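Local atomic coordinates of agmatinase (Burkholderia thailandensis, PDB entry 4DZ4), a protein that probably hydrolyses agmatine to putrescine and urea, as a manganese-dependent enzyme of the arginase family. Residues Leu33-Arg38 with Ala304-Ala309; Arg131-Gly136 with Cys310-Leu315; Pro70-Ala75 with Val289-Ala294; Tyr140-Leu145 with Pro240-Phe245; His223-Thr228 with Ala271-Arg276. One frame throughout, in Å; residues are numbered along the deposited sequence.

In the fold
Interaction 1 starts first, at 33-38, and closes the widest loop by reaching helix 300-323. Interaction 3 follows from helix 69-76 to the loop at 289-294 and lies within that span. Interaction 2 joins strand 131-136 to the same last helix at 310-315, so it crosses both interaction 1 and interaction 3. Interaction 4, from 140-145 to strand 240-246, and interaction 5, from 223-228 to helix 268-276, fall within the spans of all three. They cross each other. Interactions 1 and 2 seat the last helix, interaction 3 ties down the loop after strand 282-289, and interactions 4 and 5 hold helices on the parallel sheet and on each other.

Interaction 1: Leu33-Arg38 with Ala304-Ala309; sequences LSFMRR and AAAHVA
The loop ahead of the short strand 39-40 is fastened to the last helix of the chain, 300-323, by F35, which touches A306 and A309. The far end of the ring does the touching. F35 CZ lies 3.4 Å from A309 CB, and this methyl approaches the ring obliquely. The second methyl is more distant, with F35 CE1 4.2 Å from A306 CB. A306 O sits at the ring edge, near its plane, 3.9 Å from F35 CZ. F35 holds CG anti to the backbone N (chi1 -177°), which extends the ring from the loop toward the helix. A306 and A309 are one helical turn apart, and their small methyls let the ring come close to the helix backbone. The loop is braced from within. S34 OG donates to R38 O at 2.7 Å, in the carbonyl plane and on a lone pair. R37 N bonds back to S34 O, and R38 N to F35 O. Outside the loop, F35 N is held by D100 and M36 N by S77. V73, R74 and L313 also touch F35. The contact is buried packing of an aromatic side chain on a helix flanking the parallel sheet of the arginase fold.

Interaction 2: Arg131-Gly136 with Cys310-Leu315; sequences RMLTLG and CDLLCL
No flat group takes part where L133 meets L312 and L313; the touching is done by branched leucine ends. L133 comes from the strand and sends one methyl to each partner. Its CD1 lies 3.8 Å from L312 CD1. Its CD2 lies 3.6 Å from L313 CD2. The same CD2 is 3.8 Å from L313 CG, so it rests against the branch point as well as the tip. L133 places CG anti to the backbone N (chi1 -180°), and this lifts the fork off the sheet toward the helix. L312 also starts out toward the strand and crosses L133 at a slant. L313 leaves its helix more to one side, and with CD1 anti to CA (chi2 178°) its other branch, CD2, turns to L133; the two side chains cross at about a right angle. The backbones stay well apart, with L133 CA 8.0 Å from L312 CA, and side chains fill the gap. All three leucines are buried and the contact is purely apolar. L133 CD2 also packs on A309 O, one turn earlier on the helix. The other face of the strand is used by M132, which packs on helix 114-126. D311, pointing elsewhere from the helix, bonds to W88 and forms a salt bridge with R276. Strand 131-136 runs between 49-54 and 282-289. L133 touches V49 and A286 on these neighbours. L313 also packs on V49, and L312 on L283 and A286, so helix 300-323 spans three adjacent strands.

Interaction 3: Pro70-Ala75 with Val289-Ala294; sequences PSAVRA and VEVAPA
V73 and V291 both hold CG1 anti to the backbone N (chi1 176° and 173°), and in each the other branch, CG2, faces its partner. V73 CG2 and V291 CG2 meet methyl to methyl at 4.0 Å. The second branch of V291, CG1, is 4.2 Å from A72 CB. A72 points at the loop and packs against the pyrrolidine of P293. A72 CB is 3.7 Å from P293 CB. It is 3.8 Å from P293 CG, so the methyl lies along the ring rather than at one atom. The loop turns sharply just before it: E290 has a positive phi (78°), and its side chain leaves in another direction. E290 OE2 is hydrogen-bonded to H139 N and H179 ND1, and H139 is a manganese ligand. The apolar contact lies near the metal site without touching it: the side chain of V291 is about 8 Å from that of D246. R74, on another side of the helix, forms salt bridges with D100 and D103. Helix 300-323 packs on the same residues: A302 on A72, A305 on V73 and V291, A306 on V73. V289 ends strand 282-289, which lies beside strand 240-246 in the sheet.

Interaction 4: Tyr140-Leu145 with Pro240-Phe245; sequences YITYPL and PAYLTF
T142 of helix 142-153 faces T244 of strand 240-246, with their CA atoms 7.4 Å apart. T142 CG2 lies 3.7 Å from Y242 CE1, approaching the ring obliquely. One turn later, L145 CD1 packs against the phenol oxygen, 3.3 Å from Y242 OH. Y242 extends with CG anti to the backbone N (chi1 -175°), which brings its OH up to the helix. T142 OG1 and T244 OG1 are 3.4 Å apart, but the main polar partner of each is D287. Helix 142-153 follows strand 131-136 in the parallel sheet of the arginase fold, and the manganese ligand H139 lies in the link between them. Strand 240-246 ends on another ligand, D246. D287, on strand 282-289 between these two strands, gathers the hydroxyls: its OD2 bonds to T142 OG1 and Y242 OH, and its OD1 to T244 OG1. These buried polar groups are thereby satisfied. T244 OG1 also bonds to H139 NE2, which makes T244 a second-shell residue; this bond probably limits rotation of the metal-bound imidazole, with D287 as the further partner of T244 OG1. The ring of Y242 also meets H149, further along helix 142-153, edge-to-face.

Interaction 5: His223-Thr228 with Ala271-Arg276; sequences HGARAT and ALAIVR
A225 and T228 on one helix meet A273 and I274 on another. A225 CB lies 3.8 Å from A273 CB. The same methyl is 3.8 Å from I274 CG1. I274 starts out to one side, but its extended chain (chi2 162°) turns CD1 to T228, 3.7 Å from T228 CG2. I274 CG1 also touches the backbone at A225 O. The helices come close here, with A225 CA 5.5 Å from I274 CA, as the small alanine side chains permit. T228 is fixed by its own hydroxyl. OG1 lies beside the backbone N (chi1 -61°) and donates to G224 O at 2.8 Å, from 42° out of the carbonyl plane. T228 N bonds to the same oxygen, so G224 O takes two donors and CG2 is left turned to I274. G224 has a positive phi (95°), ends helix 217-223 and sits at the N-cap of helix 225-236. Further out, W219 and V220 touch T228, and F162 of the sheet touches I274. R276 makes a salt bridge with D311 of helix 300-323. The two helices precede and follow strand 240-246 and pack on each other beside the sheet, consistent with crossover helices of an alpha/beta fold such as that of the arginase family.

Interaction 1: Leu33-Arg38 with Ala304-Ala309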
# COMPACT_ATOMS: atom_id res chain seq x y z
N LEU B 33 18.66 -2.78 -15.00
CA LEU B 33 17.25 -2.73 -15.39
C LEU B 33 16.99 -1.82 -16.61
O LEU B 33 16.18 -0.88 -16.55
CB LEU B 33 16.40 -2.24 -14.19
CG LEU B 33 16.47 -3.09 -12.91
CD1 LEU B 33 15.82 -2.37 -11.72
CD2 LEU B 33 15.87 -4.50 -13.11
N SER B 34 17.63 -2.11 -17.75
CA SER B 34 17.22 -1.46 -19.01
C SER B 34 15.99 -2.18 -19.55
O SER B 34 15.63 -3.26 -19.06
CB SER B 34 18.35 -1.54 -20.03
OG SER B 34 18.58 -2.92 -20.30
N PHE B 35 15.32 -1.60 -20.53
CA PHE B 35 14.11 -2.23 -21.02
C PHE B 35 14.42 -3.58 -21.68
O PHE B 35 15.19 -3.65 -22.63
CB PHE B 35 13.31 -1.36 -22.00
CG PHE B 35 12.04 -2.02 -22.42
CD1 PHE B 35 10.92 -2.02 -21.57
CD2 PHE B 35 11.98 -2.75 -23.62
CE1 PHE B 35 9.76 -2.69 -21.94
CE2 PHE B 35 10.82 -3.42 -24.00
CZ PHE B 35 9.71 -3.40 -23.16
N MET B 36 13.80 -4.63 -21.17
CA MET B 36 14.05 -6.02 -21.62
C MET B 36 15.54 -6.32 -21.70
O MET B 36 16.00 -7.09 -22.56
CB MET B 36 13.30 -6.34 -22.94
CG MET B 36 11.83 -6.62 -22.68
SD MET B 36 10.91 -7.02 -24.15
CE MET B 36 11.35 -8.75 -24.33
N ARG B 37 16.30 -5.73 -20.77
CA ARG B 37 17.76 -5.95 -20.65
C ARG B 37 18.59 -5.55 -21.85
O ARG B 37 19.73 -5.98 -21.95
CB ARG B 37 18.10 -7.42 -20.30
CG ARG B 37 17.24 -8.04 -19.20
CD ARG B 37 17.43 -7.33 -17.86
NE ARG B 37 16.86 -8.20 -16.83
CZ ARG B 37 17.09 -8.07 -15.52
NH1 ARG B 37 17.84 -7.08 -15.07
NH2 ARG B 37 16.57 -8.96 -14.68
N ARG B 38 18.02 -4.77 -22.76
CA ARG B 38 18.73 -4.37 -23.96
C ARG B 38 19.93 -3.46 -23.66
O ARG B 38 20.00 -2.79 -22.61
CB ARG B 38 17.77 -3.75 -25.00
CG ARG B 38 16.69 -4.70 -25.54
CD ARG B 38 17.11 -6.18 -25.55
NE ARG B 38 18.26 -6.44 -26.39
CZ ARG B 38 19.03 -7.53 -26.30
NH1 ARG B 38 20.03 -7.65 -27.13
NH2 ARG B 38 18.82 -8.47 -25.37
N ALA B 304 1.68 -4.71 -17.62
CA ALA B 304 0.87 -4.69 -18.83
C ALA B 304 1.52 -3.79 -19.91
O ALA B 304 1.55 -4.17 -21.09
CB ALA B 304 -0.56 -4.28 -18.53
N ALA B 305 2.00 -2.62 -19.52
CA ALA B 305 2.68 -1.68 -20.44
C ALA B 305 3.90 -2.33 -21.08
O ALA B 305 4.13 -2.18 -22.30
CB ALA B 305 3.10 -0.42 -19.69
N ALA B 306 4.70 -3.03 -20.26
CA ALA B 306 5.89 -3.75 -20.76
C ALA B 306 5.51 -4.83 -21.79
O ALA B 306 6.20 -4.99 -22.80
CB ALA B 306 6.72 -4.34 -19.62
N HIS B 307 4.39 -5.52 -21.55
CA HIS B 307 3.89 -6.54 -22.52
C HIS B 307 3.56 -5.88 -23.84
O HIS B 307 3.88 -6.41 -24.90
CB HIS B 307 2.65 -7.26 -21.98
CG HIS B 307 2.95 -8.47 -21.11
ND1 HIS B 307 2.92 -9.75 -21.60
CD2 HIS B 307 3.29 -8.56 -19.76
CE1 HIS B 307 3.20 -10.61 -20.59
NE2 HIS B 307 3.41 -9.89 -19.46
N VAL B 308 2.86 -4.74 -23.80
CA VAL B 308 2.50 -4.00 -25.04
C VAL B 308 3.78 -3.66 -25.81
O VAL B 308 3.88 -3.93 -27.01
CB VAL B 308 1.63 -2.76 -24.76
CG1 VAL B 308 1.44 -1.90 -26.04
CG2 VAL B 308 0.29 -3.21 -24.17
N ALA B 309 4.77 -3.15 -25.10
CA ALA B 309 6.04 -2.73 -25.71
C ALA B 309 6.74 -3.95 -26.29
O ALA B 309 7.30 -3.88 -27.39
CB ALA B 309 6.93 -2.04 -24.66

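Interaction 2: Arg131-Gly136 with Cys310-Leu315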
# COMPACT_ATOMS: atom_id res chain seq x y z
N ARG B 131 13.64 2.65 -35.68
CA ARG B 131 12.28 3.01 -35.26
C ARG B 131 12.37 3.44 -33.80
O ARG B 131 13.27 2.98 -33.08
CB ARG B 131 11.35 1.80 -35.29
CG ARG B 131 11.29 1.02 -36.59
CD ARG B 131 10.59 1.81 -37.68
NE ARG B 131 10.34 0.91 -38.81
CZ ARG B 131 9.84 1.28 -39.98
NH1 ARG B 131 9.55 2.56 -40.21
NH2 ARG B 131 9.64 0.37 -40.91
N MET B 132 11.41 4.25 -33.37
CA MET B 132 11.32 4.66 -31.96
C MET B 132 10.19 3.94 -31.25
O MET B 132 9.06 3.93 -31.74
CB MET B 132 11.11 6.17 -31.81
CG MET B 132 12.32 6.98 -32.23
SD MET B 132 12.04 8.75 -31.96
CE MET B 132 12.00 8.88 -30.16
N LEU B 133 10.51 3.31 -30.13
CA LEU B 133 9.50 2.83 -29.18
C LEU B 133 9.70 3.64 -27.89
O LEU B 133 10.68 3.45 -27.17
CB LEU B 133 9.74 1.33 -28.93
CG LEU B 133 8.77 0.65 -27.96
CD1 LEU B 133 7.34 0.98 -28.30
CD2 LEU B 133 8.99 -0.87 -27.93
N THR B 134 8.78 4.56 -27.63
CA THR B 134 9.02 5.53 -26.56
C THR B 134 8.12 5.23 -25.35
O THR B 134 6.95 4.92 -25.52
CB THR B 134 8.81 6.96 -27.09
OG1 THR B 134 9.63 7.15 -28.26
CG2 THR B 134 9.25 8.01 -26.04
N LEU B 135 8.70 5.31 -24.16
CA LEU B 135 7.96 5.04 -22.91
C LEU B 135 7.69 6.39 -22.25
O LEU B 135 8.63 7.15 -22.01
CB LEU B 135 8.82 4.19 -21.97
CG LEU B 135 9.36 2.88 -22.58
CD1 LEU B 135 10.25 2.11 -21.58
CD2 LEU B 135 8.18 2.03 -23.07
N GLY B 136 6.41 6.66 -21.95
CA GLY B 136 6.04 7.86 -21.23
C GLY B 136 6.05 7.64 -19.71
O GLY B 136 6.26 6.54 -19.23
N CYS B 310 6.66 -5.08 -25.59
CA CYS B 310 7.33 -6.29 -26.05
C CYS B 310 6.67 -6.77 -27.36
O CYS B 310 7.36 -7.08 -28.34
CB CYS B 310 7.26 -7.38 -24.97
SG CYS B 310 7.85 -9.01 -25.53
N ASP B 311 5.35 -6.76 -27.38
CA ASP B 311 4.65 -7.15 -28.61
C ASP B 311 4.92 -6.22 -29.78
O ASP B 311 5.01 -6.70 -30.92
CB ASP B 311 3.16 -7.35 -28.32
CG ASP B 311 2.90 -8.64 -27.53
OD1 ASP B 311 3.65 -9.62 -27.72
OD2 ASP B 311 1.94 -8.69 -26.72
N LEU B 312 5.07 -4.92 -29.53
CA LEU B 312 5.49 -3.98 -30.57
C LEU B 312 6.86 -4.35 -31.14
O LEU B 312 7.05 -4.36 -32.37
CB LEU B 312 5.46 -2.52 -30.06
CG LEU B 312 4.03 -2.01 -29.76
CD1 LEU B 312 4.07 -0.76 -28.91
CD2 LEU B 312 3.27 -1.76 -31.07
N LEU B 313 7.83 -4.66 -30.27
CA LEU B 313 9.13 -5.16 -30.76
C LEU B 313 8.97 -6.41 -31.64
O LEU B 313 9.64 -6.53 -32.65
CB LEU B 313 10.11 -5.48 -29.62
CG LEU B 313 10.46 -4.23 -28.79
CD1 LEU B 313 11.38 -4.59 -27.63
CD2 LEU B 313 11.14 -3.22 -29.69
N CYS B 314 8.11 -7.32 -31.23
CA CYS B 314 7.96 -8.56 -31.97
C CYS B 314 7.35 -8.31 -33.34
O CYS B 314 7.74 -8.96 -34.30
CB CYS B 314 7.13 -9.56 -31.14
SG CYS B 314 8.04 -10.22 -29.72
N LEU B 315 6.43 -7.34 -33.42
CA LEU B 315 5.85 -6.94 -34.71
C LEU B 315 6.96 -6.45 -35.64
O LEU B 315 7.02 -6.86 -36.80
CB LEU B 315 4.78 -5.87 -34.56
CG LEU B 315 3.46 -6.34 -33.93
CD1 LEU B 315 2.59 -5.13 -33.62
CD2 LEU B 315 2.73 -7.29 -34.87

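Interaction 3: Pro70-Ala75 with Val289-Ala294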
# COMPACT_ATOMS: atom_id res chain seq x y z
N PRO B 70 8.75 5.69 -17.16
CA PRO B 70 9.74 4.90 -17.90
C PRO B 70 10.52 3.94 -17.02
O PRO B 70 10.74 2.78 -17.40
CB PRO B 70 10.67 5.98 -18.49
CG PRO B 70 9.74 7.15 -18.70
CD PRO B 70 8.87 7.13 -17.45
N SER B 71 10.91 4.39 -15.82
CA SER B 71 11.63 3.51 -14.90
C SER B 71 10.74 2.34 -14.49
O SER B 71 11.22 1.23 -14.30
CB SER B 71 12.16 4.28 -13.66
OG SER B 71 11.10 4.86 -12.92
N ALA B 72 9.44 2.61 -14.31
CA ALA B 72 8.51 1.56 -13.86
C ALA B 72 8.36 0.50 -14.94
O ALA B 72 8.33 -0.70 -14.64
CB ALA B 72 7.15 2.16 -13.49
N VAL B 73 8.25 0.93 -16.19
CA VAL B 73 8.09 -0.02 -17.29
C VAL B 73 9.38 -0.85 -17.49
O VAL B 73 9.30 -2.06 -17.69
CB VAL B 73 7.66 0.70 -18.59
CG1 VAL B 73 7.59 -0.31 -19.76
CG2 VAL B 73 6.29 1.35 -18.37
N ARG B 74 10.55 -0.20 -17.40
CA ARG B 74 11.80 -0.95 -17.41
C ARG B 74 11.86 -2.04 -16.33
O ARG B 74 12.17 -3.20 -16.63
CB ARG B 74 13.01 -0.02 -17.29
CG ARG B 74 13.22 0.81 -18.54
CD ARG B 74 14.38 1.75 -18.31
NE ARG B 74 14.71 2.54 -19.52
CZ ARG B 74 14.50 3.85 -19.70
NH1 ARG B 74 14.00 4.65 -18.74
NH2 ARG B 74 14.88 4.40 -20.85
N ALA B 75 11.55 -1.68 -15.08
CA ALA B 75 11.57 -2.64 -13.98
C ALA B 75 10.57 -3.78 -14.23
O ALA B 75 10.84 -4.92 -13.87
CB ALA B 75 11.28 -1.96 -12.64
N VAL B 289 2.25 5.09 -22.92
CA VAL B 289 2.28 6.27 -22.04
C VAL B 289 1.35 6.13 -20.84
O VAL B 289 0.51 5.21 -20.78
CB VAL B 289 1.85 7.54 -22.81
CG1 VAL B 289 2.87 7.81 -23.94
CG2 VAL B 289 0.42 7.41 -23.38
N GLU B 290 1.56 7.05 -19.89
CA GLU B 290 0.67 7.35 -18.74
C GLU B 290 0.80 6.32 -17.61
O GLU B 290 -0.03 6.32 -16.69
CB GLU B 290 -0.79 7.54 -19.17
CG GLU B 290 -1.04 8.78 -20.07
CD GLU B 290 -1.10 10.12 -19.32
OE1 GLU B 290 -0.99 10.19 -18.08
OE2 GLU B 290 -1.27 11.15 -19.98
N VAL B 291 1.83 5.48 -17.62
CA VAL B 291 2.08 4.65 -16.42
C VAL B 291 2.55 5.57 -15.27
O VAL B 291 3.50 6.35 -15.45
CB VAL B 291 3.12 3.55 -16.72
CG1 VAL B 291 3.47 2.82 -15.42
CG2 VAL B 291 2.57 2.54 -17.78
N ALA B 292 1.87 5.49 -14.12
CA ALA B 292 2.18 6.33 -12.95
C ALA B 292 2.42 5.39 -11.76
O ALA B 292 1.47 4.93 -11.13
CB ALA B 292 1.03 7.31 -12.69
N PRO B 293 3.69 5.03 -11.50
CA PRO B 293 3.94 3.93 -10.55
C PRO B 293 3.49 4.21 -9.10
O PRO B 293 3.22 3.25 -8.34
CB PRO B 293 5.46 3.73 -10.62
CG PRO B 293 5.99 4.97 -11.27
CD PRO B 293 4.92 5.41 -12.23
N ALA B 294 3.41 5.47 -8.72
CA ALA B 294 2.89 5.78 -7.36
C ALA B 294 1.48 5.27 -7.15
O ALA B 294 1.08 5.06 -6.02
CB ALA B 294 2.94 7.28 -7.09

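Interaction 4: Tyr140-Leu145 with Pro240-Phe245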
# COMPACT_ATOMS: atom_id res chain seq x y z
N TYR B 140 1.03 13.96 -23.56
CA TYR B 140 1.47 15.12 -24.33
C TYR B 140 2.69 14.77 -25.19
O TYR B 140 2.86 15.31 -26.29
CB TYR B 140 1.80 16.31 -23.42
CG TYR B 140 2.35 17.46 -24.22
CD1 TYR B 140 1.49 18.36 -24.85
CD2 TYR B 140 3.74 17.62 -24.40
CE1 TYR B 140 1.99 19.41 -25.62
CE2 TYR B 140 4.25 18.65 -25.17
CZ TYR B 140 3.37 19.55 -25.76
OH TYR B 140 3.85 20.59 -26.54
N ILE B 141 3.55 13.87 -24.69
CA ILE B 141 4.81 13.58 -25.42
C ILE B 141 4.57 13.15 -26.87
O ILE B 141 5.43 13.36 -27.74
CB ILE B 141 5.71 12.55 -24.69
CG1 ILE B 141 5.14 11.11 -24.77
CG2 ILE B 141 5.98 13.02 -23.23
CD1 ILE B 141 6.07 10.02 -24.23
N THR B 142 3.42 12.54 -27.13
CA THR B 142 3.15 12.02 -28.47
C THR B 142 3.05 13.12 -29.55
O THR B 142 3.37 12.88 -30.73
CB THR B 142 1.91 11.14 -28.46
OG1 THR B 142 2.08 10.12 -27.46
CG2 THR B 142 1.69 10.47 -29.85
N TYR B 143 2.65 14.32 -29.14
CA TYR B 143 2.57 15.43 -30.08
C TYR B 143 3.96 15.81 -30.64
O TYR B 143 4.16 15.75 -31.84
CB TYR B 143 1.82 16.61 -29.42
CG TYR B 143 1.75 17.86 -30.24
CD1 TYR B 143 1.36 17.84 -31.60
CD2 TYR B 143 2.03 19.11 -29.66
CE1 TYR B 143 1.30 19.01 -32.35
CE2 TYR B 143 1.99 20.28 -30.41
CZ TYR B 143 1.59 20.22 -31.75
OH TYR B 143 1.53 21.38 -32.46
N PRO B 144 4.94 16.15 -29.77
CA PRO B 144 6.24 16.42 -30.41
C PRO B 144 6.86 15.19 -31.09
O PRO B 144 7.59 15.33 -32.08
CB PRO B 144 7.14 16.88 -29.23
CG PRO B 144 6.34 16.56 -27.97
CD PRO B 144 4.90 16.64 -28.39
N LEU B 145 6.53 13.99 -30.61
CA LEU B 145 7.01 12.78 -31.29
C LEU B 145 6.43 12.70 -32.69
O LEU B 145 7.16 12.39 -33.64
CB LEU B 145 6.67 11.52 -30.48
CG LEU B 145 7.44 11.34 -29.15
CD1 LEU B 145 6.95 10.08 -28.43
CD2 LEU B 145 8.96 11.27 -29.35
N PRO B 240 1.57 4.93 -43.57
CA PRO B 240 2.49 4.96 -42.45
C PRO B 240 1.71 5.25 -41.18
O PRO B 240 0.95 6.22 -41.14
CB PRO B 240 3.41 6.15 -42.76
CG PRO B 240 2.78 6.88 -43.92
CD PRO B 240 1.92 5.88 -44.64
N ALA B 241 1.88 4.40 -40.19
CA ALA B 241 1.04 4.47 -38.99
C ALA B 241 1.89 4.57 -37.74
O ALA B 241 2.88 3.86 -37.62
CB ALA B 241 0.16 3.25 -38.91
N TYR B 242 1.46 5.41 -36.81
CA TYR B 242 2.12 5.54 -35.51
C TYR B 242 1.13 5.01 -34.47
O TYR B 242 -0.03 5.41 -34.49
CB TYR B 242 2.44 7.01 -35.24
CG TYR B 242 3.24 7.26 -33.96
CD1 TYR B 242 2.60 7.33 -32.71
CD2 TYR B 242 4.62 7.41 -34.00
CE1 TYR B 242 3.33 7.56 -31.55
CE2 TYR B 242 5.36 7.66 -32.85
CZ TYR B 242 4.71 7.72 -31.63
OH TYR B 242 5.42 7.97 -30.47
N LEU B 243 1.57 4.13 -33.58
CA LEU B 243 0.66 3.53 -32.60
C LEU B 243 0.97 4.14 -31.24
O LEU B 243 2.11 4.07 -30.79
CB LEU B 243 0.87 2.02 -32.56
CG LEU B 243 -0.11 1.19 -31.72
CD1 LEU B 243 -0.32 -0.20 -32.32
CD2 LEU B 243 0.39 1.08 -30.27
N THR B 244 -0.04 4.71 -30.59
CA THR B 244 0.16 5.34 -29.29
C THR B 244 -0.76 4.64 -28.30
O THR B 244 -1.97 4.59 -28.51
CB THR B 244 -0.02 6.88 -29.34
OG1 THR B 244 0.14 7.44 -28.03
CG2 THR B 244 -1.40 7.30 -29.91
N PHE B 245 -0.17 4.05 -27.28
CA PHE B 245 -0.94 3.26 -26.32
C PHE B 245 -0.94 3.93 -24.95
O PHE B 245 0.07 3.89 -24.24
CB PHE B 245 -0.39 1.83 -26.21
CG PHE B 245 -1.37 0.86 -25.62
CD1 PHE B 245 -1.71 0.94 -24.27
CD2 PHE B 245 -1.99 -0.12 -26.43
CE1 PHE B 245 -2.64 0.07 -23.70
CE2 PHE B 245 -2.90 -1.02 -25.86
CZ PHE B 245 -3.23 -0.92 -24.49

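Interaction 5: His223-Thr228 with Ala271-Arg276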
# COMPACT_ATOMS: atom_id res chain seq x y z
N HIS B 223 -17.90 -6.61 -29.85
CA HIS B 223 -17.48 -7.20 -31.12
C HIS B 223 -16.27 -8.06 -31.03
O HIS B 223 -16.07 -8.96 -31.86
CB HIS B 223 -17.30 -6.10 -32.16
CG HIS B 223 -18.58 -5.40 -32.53
ND1 HIS B 223 -18.99 -4.26 -31.96
CD2 HIS B 223 -19.59 -5.77 -33.42
CE1 HIS B 223 -20.18 -3.89 -32.46
NE2 HIS B 223 -20.55 -4.82 -33.36
N GLY B 224 -15.41 -7.78 -30.04
CA GLY B 224 -14.27 -8.65 -29.75
C GLY B 224 -12.99 -8.19 -30.41
O GLY B 224 -13.01 -7.30 -31.26
N ALA B 225 -11.88 -8.80 -30.01
CA ALA B 225 -10.56 -8.37 -30.44
C ALA B 225 -10.31 -8.57 -31.93
O ALA B 225 -9.72 -7.69 -32.57
CB ALA B 225 -9.47 -9.07 -29.61
N ARG B 226 -10.75 -9.69 -32.51
CA ARG B 226 -10.48 -9.95 -33.93
C ARG B 226 -11.19 -8.90 -34.78
O ARG B 226 -10.62 -8.34 -35.71
CB ARG B 226 -10.87 -11.38 -34.37
N ALA B 227 -12.45 -8.62 -34.44
CA ALA B 227 -13.23 -7.63 -35.17
C ALA B 227 -12.60 -6.22 -35.07
O ALA B 227 -12.56 -5.47 -36.04
CB ALA B 227 -14.67 -7.61 -34.67
N THR B 228 -12.06 -5.92 -33.90
CA THR B 228 -11.44 -4.62 -33.65
C THR B 228 -10.17 -4.51 -34.48
O THR B 228 -9.94 -3.52 -35.17
CB THR B 228 -11.09 -4.48 -32.15
OG1 THR B 228 -12.30 -4.56 -31.38
CG2 THR B 228 -10.39 -3.17 -31.89
N ALA B 271 -6.45 -6.20 -25.17
CA ALA B 271 -5.49 -5.28 -25.77
C ALA B 271 -4.35 -6.02 -26.47
O ALA B 271 -3.93 -5.65 -27.58
CB ALA B 271 -4.95 -4.30 -24.72
N LEU B 272 -3.81 -7.03 -25.80
CA LEU B 272 -2.65 -7.73 -26.34
C LEU B 272 -3.06 -8.54 -27.58
O LEU B 272 -2.29 -8.67 -28.54
CB LEU B 272 -1.99 -8.61 -25.27
CG LEU B 272 -1.32 -7.80 -24.13
CD1 LEU B 272 -0.84 -8.79 -23.08
CD2 LEU B 272 -0.17 -6.91 -24.64
N ALA B 273 -4.28 -9.10 -27.55
CA ALA B 273 -4.79 -9.87 -28.70
C ALA B 273 -4.85 -8.94 -29.93
O ALA B 273 -4.52 -9.36 -31.05
CB ALA B 273 -6.17 -10.44 -28.40
N ILE B 274 -5.28 -7.70 -29.71
CA ILE B 274 -5.33 -6.70 -30.79
C ILE B 274 -3.92 -6.33 -31.27
O ILE B 274 -3.62 -6.46 -32.46
CB ILE B 274 -6.13 -5.44 -30.38
CG1 ILE B 274 -7.58 -5.81 -30.07
CG2 ILE B 274 -6.08 -4.39 -31.49
CD1 ILE B 274 -8.30 -4.73 -29.26
N VAL B 275 -3.05 -5.92 -30.35
CA VAL B 275 -1.69 -5.49 -30.73
C VAL B 275 -0.93 -6.59 -31.45
O VAL B 275 -0.29 -6.34 -32.50
CB VAL B 275 -0.90 -4.94 -29.52
CG1 VAL B 275 0.56 -4.64 -29.89
CG2 VAL B 275 -1.58 -3.65 -29.05
N ARG B 276 -1.05 -7.81 -30.95
CA ARG B 276 -0.34 -8.93 -31.54
C ARG B 276 -0.76 -9.23 -32.97
O ARG B 276 0.01 -9.85 -33.72
CB ARG B 276 -0.49 -10.18 -30.69
CG ARG B 276 0.31 -10.11 -29.39
CD ARG B 276 -0.06 -11.28 -28.51
NE ARG B 276 0.48 -11.13 -27.14
CZ ARG B 276 0.09 -11.89 -26.12
NH1 ARG B 276 -0.82 -12.85 -26.33
NH2 ARG B 276 0.61 -11.72 -24.91